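PDB 2GU0: nonstructural protein 2 from Human rotavirus C, which probably binds single-stranded RNA, hydrolyses nucleoside triphosphates and RNA 5'-triphosphates, and helps build viroplasms, working as a homooctamer. Local coordinates for residues T167-S172 with E183-I188; L115-D120 with E153-V158. All coordinates share one frame; numbering follows the deposited sequence.

Contact 1 (167-172 with 183-188) joins the two strands of a hairpin in the antiparallel sheet of the HIT-like C-terminal half; contact 2 (115-120 with 153-158) sets helix 108-119 of the N-terminal half against the loop leading into edge strand 157-160. The centres of contacts 1 and 2 lie about 10 Å apart. They meet directly: Lys185 NZ is 2.8 Å from Glu153 OE2 (salt bridge), and Lys168 N is 2.8 Å from Asp156 O in a probable backbone hydrogen bond from strand 164-170 to the loop before strand 157-160. Lys185 is a predicted ATP ligand; contact 1 therefore probably borders the nucleotide site, and the loop of contact 2 supplies Glu153 as its partner.

Contact 1: residues T167-S172 with E183-I188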
loop_
_atom_site.group_PDB
_atom_site.type_symbol
_atom_site.label_atom_id
_atom_site.label_comp_id
_atom_site.label_asym_id
_atom_site.label_seq_id
_atom_site.Cartn_x
_atom_site.Cartn_y
_atom_site.Cartn_z
ATOM N N THR A 167 17.727 32.138 -10.855
ATOM C CA THR A 167 17.300 30.934 -10.148
ATOM C C THR A 167 16.096 31.222 -9.274
ATOM O O THR A 167 15.993 32.297 -8.695
ATOM C CB THR A 167 18.418 30.401 -9.266
ATOM O OG1 THR A 167 18.988 31.487 -8.532
ATOM C CG2 THR A 167 19.494 29.725 -10.116
ATOM N N LYS A 168 15.183 30.266 -9.170
ATOM C CA LYS A 168 13.987 30.472 -8.364
ATOM C C LYS A 168 14.160 30.182 -6.872
ATOM O O LYS A 168 14.595 29.105 -6.485
ATOM C CB LYS A 168 12.829 29.641 -8.923
ATOM C CG LYS A 168 11.675 29.481 -7.959
ATOM C CD LYS A 168 10.508 28.777 -8.609
ATOM C CE LYS A 168 9.672 29.741 -9.417
ATOM N NZ LYS A 168 9.108 30.808 -8.535
ATOM N N LEU A 169 13.815 31.165 -6.048
ATOM C CA LEU A 169 13.894 31.046 -4.598
ATOM C C LEU A 169 12.484 30.755 -4.111
ATOM O O LEU A 169 11.629 31.650 -4.020
ATOM C CB LEU A 169 14.432 32.341 -3.978
ATOM C CG LEU A 169 15.904 32.569 -4.333
ATOM C CD1 LEU A 169 16.419 33.895 -3.811
ATOM C CD2 LEU A 169 16.703 31.429 -3.755
ATOM N N ASP A 170 12.249 29.481 -3.825
ATOM C CA ASP A 170 10.953 29.017 -3.382
ATOM C C ASP A 170 11.096 28.475 -1.982
ATOM O O ASP A 170 11.615 27.382 -1.781
ATOM C CB ASP A 170 10.455 27.913 -4.307
ATOM C CG ASP A 170 8.989 27.617 -4.118
ATOM O OD1 ASP A 170 8.520 26.601 -4.678
ATOM O OD2 ASP A 170 8.304 28.404 -3.421
ATOM N N TYR A 171 10.626 29.244 -1.014
ATOM C CA TYR A 171 10.715 28.857 0.375
ATOM C C TYR A 171 9.439 28.174 0.806
ATOM O O TYR A 171 9.412 27.464 1.806
ATOM C CB TYR A 171 10.977 30.105 1.212
ATOM C CG TYR A 171 12.261 30.794 0.817
ATOM C CD1 TYR A 171 12.295 32.151 0.522
ATOM C CD2 TYR A 171 13.446 30.073 0.719
ATOM C CE1 TYR A 171 13.492 32.771 0.137
ATOM C CE2 TYR A 171 14.640 30.674 0.340
ATOM C CZ TYR A 171 14.660 32.017 0.051
ATOM O OH TYR A 171 15.855 32.596 -0.304
ATOM N N SER A 172 8.384 28.375 0.028
ATOM C CA SER A 172 7.081 27.804 0.329
ATOM C C SER A 172 7.101 26.342 0.780
ATOM O O SER A 172 6.239 25.932 1.555
ATOM C CB SER A 172 6.163 27.943 -0.883
ATOM O OG SER A 172 6.413 26.914 -1.823
ATOM N N GLU A 183 10.212 35.114 -4.921
ATOM C CA GLU A 183 11.447 35.747 -5.356
ATOM C C GLU A 183 12.289 34.894 -6.291
ATOM O O GLU A 183 12.083 33.694 -6.403
ATOM C CB GLU A 183 12.310 36.090 -4.144
ATOM C CG GLU A 183 11.587 36.784 -3.016
ATOM C CD GLU A 183 12.487 37.003 -1.818
ATOM O OE1 GLU A 183 12.906 36.002 -1.217
ATOM O OE2 GLU A 183 12.787 38.165 -1.475
ATOM N N TYR A 184 13.239 35.542 -6.957
ATOM C CA TYR A 184 14.194 34.881 -7.839
ATOM C C TYR A 184 15.523 35.558 -7.551
ATOM O O TYR A 184 15.555 36.639 -6.956
ATOM C CB TYR A 184 13.851 35.083 -9.315
ATOM C CG TYR A 184 12.517 34.529 -9.719
ATOM C CD1 TYR A 184 11.346 35.208 -9.398
ATOM C CD2 TYR A 184 12.416 33.338 -10.431
ATOM C CE1 TYR A 184 10.104 34.721 -9.780
ATOM C CE2 TYR A 184 11.182 32.841 -10.819
ATOM C CZ TYR A 184 10.030 33.542 -10.488
ATOM O OH TYR A 184 8.792 33.094 -10.858
ATOM N N LYS A 185 16.620 34.937 -7.963
ATOM C CA LYS A 185 17.927 35.536 -7.730
ATOM C C LYS A 185 18.784 35.585 -8.994
ATOM O O LYS A 185 18.896 34.601 -9.727
ATOM C CB LYS A 185 18.673 34.780 -6.629
ATOM C CG LYS A 185 19.964 35.467 -6.202
ATOM C CD LYS A 185 20.733 34.702 -5.127
ATOM C CE LYS A 185 20.042 34.750 -3.782
ATOM N NZ LYS A 185 20.877 34.116 -2.731
ATOM N N ILE A 186 19.382 36.748 -9.239
ATOM C CA ILE A 186 20.256 36.970 -10.387
ATOM C C ILE A 186 21.692 36.947 -9.885
ATOM O O ILE A 186 22.035 37.679 -8.970
ATOM C CB ILE A 186 20.019 38.352 -10.984
ATOM C CG1 ILE A 186 18.539 38.549 -11.291
ATOM C CG2 ILE A 186 20.849 38.526 -12.226
ATOM C CD1 ILE A 186 18.228 39.960 -11.725
ATOM N N THR A 187 22.540 36.118 -10.467
ATOM C CA THR A 187 23.933 36.075 -10.031
ATOM C C THR A 187 24.795 36.050 -11.268
ATOM O O THR A 187 24.410 35.441 -12.250
ATOM C CB THR A 187 24.240 34.804 -9.192
ATOM O OG1 THR A 187 24.050 33.637 -9.997
ATOM C CG2 THR A 187 23.326 34.719 -7.999
ATOM N N ILE A 188 25.944 36.719 -11.242
ATOM C CA ILE A 188 26.841 36.709 -12.404
ATOM C C ILE A 188 27.616 35.394 -12.414
ATOM O O ILE A 188 27.919 34.833 -11.356
ATOM C CB ILE A 188 27.847 37.884 -12.376
ATOM C CG1 ILE A 188 28.563 37.930 -11.022
ATOM C CG2 ILE A 188 27.134 39.185 -12.682
ATOM C CD1 ILE A 188 29.424 39.161 -10.815
#
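Thr167 and Lys185 form an antiparallel hydrogen-bonded pair in the beta hairpin of strands 164-170 and 182-188, part of the HIT-like sheet. Two backbone bonds close the pair: Lys185 N to Thr167 O at 2.8 Å, and Thr167 N to Lys185 O at 3.0 Å. Thr167 OG1 adds a weak bond to that same Lys185 O. At the next hydrogen-bonded pair, Leu169 N reaches Glu183 O at 3.1 Å.

The tight side is the buried face carrying Thr167, Leu169, Glu183 and Lys185. Leu169 CD1 lies 3.7 Å from Lys185 CB, and the bend of the lysine chain at chi3 (-71°) brings Lys185 CE against the same methyl. Lys185 NZ forms salt bridges with Glu153 and Glu147, which hold the end of this predicted ATP ligand in place. Glu183 OE1 meets the Tyr171 ring at its edge, near the ring plane, 3.6 Å from Tyr171 CE1, while its salt bridge goes to Arg224, another predicted ATP ligand.

The other face, with the partly exposed Lys168 and Tyr184, is the more solvent-accessible side. CG of Lys168 stands anti to its backbone N (chi1 164°), and bends at chi3 and chi4 bring the chain's end obliquely to the CE2-CZ-OH end of the tyrosine. Phe210 and Phe213 meet the Tyr184 ring edge-to-face. Lys168 CE lies 3.7 Å from Tyr184 CE2, and the one polar link here between the two side chains is a weak 3.3 Å hydrogen bond from Lys168 NZ to Tyr184 OH.

Contact 2: residues L115-D120 with E153-V158; sequences LCRIKD and ESNDIV
Arg117, in the last turn of helix 108-119, runs its side chain across the amide of Asn155. Arg117 CB comes first, 3.7 Å from Asn155 ND2. CG follows, against the same nitrogen and the amide carbon of Asn155. Arg117 CD passes between the amide and the backbone of the loop, 3.3 Å from Asn155 ND2 and 3.8 Å from Glu153 O. There the chain bends (chi3 58°), carrying the guanidinium onward with its plane 61° from that of the amide. Arg117 NE lies 3.1 Å from Asn155 ND2, but both are donors; both converge on Asp123 OD2, which accepts a hydrogen bond from Asn155 ND2 and forms a salt bridge with Arg117 NE, probably accounting for their closeness. Beyond CZ, NH1 bonds to the carbonyl oxygens of Pro150 and Thr152.

Helix 108-119 belongs to the N-terminal half, whereas 153-158 is the loop leading into edge strand 157-160 of the HIT-like C-terminal sheet, so the arginine and the shared aspartate join the two halves of the chain. The amide oxygen of Asn155, OD1, lies 3.6 Å from Arg117 CA and 3.3 Å from Asp120 OD2. These two oxygens are both acceptors, their carboxylate and amide planes turned 70° apart. Asp120 OD1 accepts a hydrogen bond from Asn122 N, while OD2 has a long, weak ion pair with Lys25 of a neighbouring subunit, whose Tyr49 packs on both Asp120 and Asn155.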
loop_
_atom_site.group_PDB
_atom_site.type_symbol
_atom_site.label_atom_id
_atom_site.label_comp_id
_atom_site.label_asym_id
_atom_site.label_seq_id
_atom_site.Cartn_x
_atom_site.Cartn_y
_atom_site.Cartn_z
ATOM N N LEU A 115 21.393 22.622 0.773
ATOM C CA LEU A 115 21.209 21.197 1.059
ATOM C C LEU A 115 20.631 20.461 -0.145
ATOM O O LEU A 115 21.044 19.344 -0.452
ATOM C CB LEU A 115 20.259 20.978 2.237
ATOM C CG LEU A 115 20.740 21.220 3.664
ATOM C CD1 LEU A 115 19.588 20.926 4.618
ATOM C CD2 LEU A 115 21.935 20.337 3.965
ATOM N N CYS A 116 19.667 21.084 -0.816
ATOM C CA CYS A 116 19.054 20.482 -1.989
ATOM C C CYS A 116 20.061 20.415 -3.116
ATOM O O CYS A 116 20.147 19.412 -3.814
ATOM C CB CYS A 116 17.829 21.288 -2.428
ATOM S SG CYS A 116 16.466 21.235 -1.216
ATOM N N ARG A 117 20.836 21.476 -3.296
ATOM C CA ARG A 117 21.834 21.472 -4.359
ATOM C C ARG A 117 22.817 20.355 -4.084
ATOM O O ARG A 117 23.181 19.602 -4.977
ATOM C CB ARG A 117 22.608 22.799 -4.427
ATOM C CG ARG A 117 21.859 23.979 -5.027
ATOM C CD ARG A 117 22.825 25.102 -5.358
ATOM N NE ARG A 117 23.845 24.640 -6.289
ATOM C CZ ARG A 117 24.984 25.272 -6.547
ATOM N NH1 ARG A 117 25.276 26.415 -5.946
ATOM N NH2 ARG A 117 25.846 24.745 -7.403
ATOM N N ILE A 118 23.229 20.237 -2.831
ATOM C CA ILE A 118 24.194 19.223 -2.463
ATOM C C ILE A 118 23.731 17.768 -2.595
ATOM O O ILE A 118 24.515 16.922 -3.041
ATOM C CB ILE A 118 24.720 19.468 -1.051
ATOM C CG1 ILE A 118 25.305 20.876 -0.957
ATOM C CG2 ILE A 118 25.799 18.477 -0.737
ATOM C CD1 ILE A 118 25.586 21.327 0.451
ATOM N N LYS A 119 22.490 17.448 -2.230
ATOM C CA LYS A 119 22.065 16.059 -2.364
ATOM C C LYS A 119 21.689 15.735 -3.803
ATOM O O LYS A 119 21.332 14.597 -4.122
ATOM C CB LYS A 119 20.902 15.726 -1.430
ATOM C CG LYS A 119 19.617 16.417 -1.770
ATOM C CD LYS A 119 18.435 15.795 -1.045
ATOM C CE LYS A 119 18.171 14.379 -1.533
ATOM N NZ LYS A 119 16.854 13.874 -1.052
ATOM N N ASP A 120 21.782 16.734 -4.676
ATOM C CA ASP A 120 21.469 16.544 -6.095
ATOM C C ASP A 120 22.718 16.006 -6.798
ATOM O O ASP A 120 23.734 16.699 -6.912
ATOM C CB ASP A 120 21.060 17.866 -6.735
ATOM C CG ASP A 120 20.463 17.677 -8.104
ATOM O OD1 ASP A 120 20.817 16.677 -8.761
ATOM O OD2 ASP A 120 19.648 18.530 -8.525
ATOM N N GLU A 153 22.416 29.893 -3.787
ATOM C CA GLU A 153 21.673 29.002 -2.924
ATOM C C GLU A 153 20.744 28.058 -3.685
ATOM O O GLU A 153 20.379 27.021 -3.157
ATOM C CB GLU A 153 20.840 29.807 -1.918
ATOM C CG GLU A 153 19.785 30.703 -2.543
ATOM C CD GLU A 153 18.871 31.357 -1.512
ATOM O OE1 GLU A 153 18.020 30.652 -0.922
ATOM O OE2 GLU A 153 19.005 32.582 -1.296
ATOM N N SER A 154 20.378 28.382 -4.919
ATOM C CA SER A 154 19.440 27.526 -5.637
ATOM C C SER A 154 19.768 27.031 -7.056
ATOM O O SER A 154 20.348 27.748 -7.870
ATOM C CB SER A 154 18.064 28.213 -5.636
ATOM O OG SER A 154 17.174 27.657 -6.585
ATOM N N ASN A 155 19.341 25.792 -7.310
ATOM C CA ASN A 155 19.468 25.036 -8.566
ATOM C C ASN A 155 18.483 25.461 -9.626
ATOM O O ASN A 155 18.813 25.551 -10.806
ATOM C CB ASN A 155 19.145 23.558 -8.337
ATOM C CG ASN A 155 20.316 22.780 -7.878
ATOM O OD1 ASN A 155 20.195 21.616 -7.539
ATOM N ND2 ASN A 155 21.480 23.413 -7.872
ATOM N N ASP A 156 17.249 25.644 -9.187
ATOM C CA ASP A 156 16.154 25.976 -10.065
ATOM C C ASP A 156 16.481 27.072 -11.075
ATOM O O ASP A 156 16.137 28.242 -10.882
ATOM C CB ASP A 156 14.949 26.341 -9.205
ATOM C CG ASP A 156 13.658 25.953 -9.842
ATOM O OD1 ASP A 156 13.696 25.132 -10.764
ATOM O OD2 ASP A 156 12.605 26.454 -9.424
ATOM N N ILE A 157 17.128 26.683 -12.172
ATOM C CA ILE A 157 17.510 27.647 -13.199
ATOM C C ILE A 157 16.389 27.996 -14.160
ATOM O O ILE A 157 15.959 27.170 -14.965
ATOM C CB ILE A 157 18.707 27.152 -14.001
ATOM C CG1 ILE A 157 19.925 27.100 -13.090
ATOM C CG2 ILE A 157 18.952 28.073 -15.186
ATOM C CD1 ILE A 157 21.186 26.672 -13.787
ATOM N N VAL A 158 15.944 29.243 -14.093
ATOM C CA VAL A 158 14.857 29.724 -14.932
ATOM C C VAL A 158 15.319 30.517 -16.156
ATOM O O VAL A 158 14.533 30.789 -17.067
ATOM C CB VAL A 158 13.886 30.557 -14.074
ATOM C CG1 VAL A 158 12.771 31.126 -14.926
ATOM C CG2 VAL A 158 13.312 29.672 -12.987
#